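Side-chain contact in BepC protein (Bartonella tribocorum, PDB 4WGJ), which probably transfers AMP from ATP to threonine or tyrosine residues of target proteins, here seen through its Fic domain with a bound ATP analogue: residues L62-I65 with H66-F70. Numbering follows the deposited sequence.
Sequences LSLI and HWSLF
Ser68 and Leu69 pack back on Leu64 and Ile65, a local contact one turn apart within helix 59-70 of the Fic domain. Leu64 O takes two bonds from one residue. Ser68 N bonds Leu64 O at 2.9 Å, and Ser68 OG bonds the same Leu64 O at 2.8 Å. The two donors come from opposite faces of the carbonyl plane, and the hydroxyl stands 35° out of it. OG lies beside its own backbone N (chi1 -62°), which turns the hydroxyl back along the helix. On the buried side, Ile65 and Leu69 lie side by side and point the same way. Ile65 CG2 meets Leu69 CD1 at 4.0 Å, while Leu69 N bonds to Ile65 O at 2.9 Å. Phe48 of helix 30-48 and Met165 of helix 159-174 pack on Ile65. Phe70 CD2 sits 3.5 Å above the His66 ring plane, toward its rim. His66 NE2 is hydrogen-bonded to Lys157 O and ND1 to Gly78 N, which fixes the ring's rotation. The side chain of His66 lies about 7 Å from the bound ATP analogue. A serine hydroxyl bonded back to the i-4 carbonyl, next to the i to i+4 backbone bonds, is a common feature of alpha-helices, here in the mainly helical Fic fold.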
# COMPACT_ATOMS: atom_id res chain seq x y z
N LEU A 62 4.45 2.30 -7.70
CA LEU A 62 3.55 1.71 -6.71
C LEU A 62 2.53 0.78 -7.38
O LEU A 62 2.24 -0.32 -6.88
CB LEU A 62 2.82 2.81 -5.95
CG LEU A 62 1.94 2.34 -4.80
CD1 LEU A 62 2.77 1.65 -3.70
CD2 LEU A 62 1.14 3.52 -4.22
N SER A 63 2.00 1.21 -8.52
CA SER A 63 1.05 0.37 -9.26
C SER A 63 1.71 -0.90 -9.78
O SER A 63 1.08 -1.95 -9.81
CB SER A 63 0.41 1.15 -10.41
OG SER A 63 -0.56 2.05 -9.88
N LEU A 64 2.98 -0.81 -10.17
CA LEU A 64 3.71 -2.01 -10.63
C LEU A 64 3.85 -2.99 -9.47
O LEU A 64 3.69 -4.21 -9.63
CB LEU A 64 5.09 -1.63 -11.16
CG LEU A 64 6.06 -2.81 -11.34
CD1 LEU A 64 5.58 -3.76 -12.42
CD2 LEU A 64 7.48 -2.30 -11.63
N ILE A 65 4.16 -2.46 -8.30
CA ILE A 65 4.22 -3.28 -7.10
C ILE A 65 2.87 -3.94 -6.85
O ILE A 65 2.79 -5.16 -6.61
CB ILE A 65 4.64 -2.46 -5.88
CG1 ILE A 65 6.14 -2.15 -5.97
CG2 ILE A 65 4.33 -3.22 -4.58
CD1 ILE A 65 6.61 -1.12 -4.94
N HIS A 66 1.80 -3.15 -6.93
CA HIS A 66 0.49 -3.69 -6.62
C HIS A 66 0.12 -4.78 -7.64
O HIS A 66 -0.37 -5.85 -7.25
CB HIS A 66 -0.57 -2.58 -6.59
CG HIS A 66 -1.89 -3.02 -6.04
ND1 HIS A 66 -2.90 -3.51 -6.84
CD2 HIS A 66 -2.37 -3.05 -4.77
CE1 HIS A 66 -3.94 -3.82 -6.09
NE2 HIS A 66 -3.65 -3.56 -4.83
N TRP A 67 0.39 -4.54 -8.92
CA TRP A 67 0.11 -5.55 -9.93
C TRP A 67 0.92 -6.82 -9.64
O TRP A 67 0.39 -7.94 -9.68
CB TRP A 67 0.44 -5.05 -11.35
CG TRP A 67 0.07 -6.08 -12.39
CD1 TRP A 67 -1.15 -6.25 -12.98
CD2 TRP A 67 0.91 -7.12 -12.91
NE1 TRP A 67 -1.12 -7.32 -13.84
CE2 TRP A 67 0.13 -7.87 -13.81
CE3 TRP A 67 2.25 -7.47 -12.71
CZ2 TRP A 67 0.65 -8.95 -14.52
CZ3 TRP A 67 2.76 -8.54 -13.41
CH2 TRP A 67 1.96 -9.28 -14.30
N SER A 68 2.20 -6.63 -9.35
CA SER A 68 3.07 -7.78 -9.11
C SER A 68 2.60 -8.64 -7.94
O SER A 68 2.65 -9.88 -7.99
CB SER A 68 4.51 -7.28 -8.87
OG SER A 68 5.00 -6.60 -10.00
N LEU A 69 2.15 -7.99 -6.87
CA LEU A 69 1.70 -8.72 -5.69
C LEU A 69 0.31 -9.32 -5.87
O LEU A 69 0.03 -10.38 -5.33
CB LEU A 69 1.70 -7.80 -4.46
CG LEU A 69 3.10 -7.31 -4.07
CD1 LEU A 69 3.02 -6.49 -2.78
CD2 LEU A 69 4.07 -8.48 -3.89
N PHE A 70 -0.56 -8.64 -6.62
CA PHE A 70 -1.99 -8.99 -6.58
C PHE A 70 -2.62 -9.47 -7.90
O PHE A 70 -3.82 -9.73 -7.93
CB PHE A 70 -2.80 -7.80 -6.05
CG PHE A 70 -2.60 -7.55 -4.59
CD1 PHE A 70 -3.24 -8.34 -3.65
CD2 PHE A 70 -1.73 -6.56 -4.14
CE1 PHE A 70 -3.05 -8.14 -2.29
CE2 PHE A 70 -1.53 -6.37 -2.78
CZ PHE A 70 -2.20 -7.17 -1.86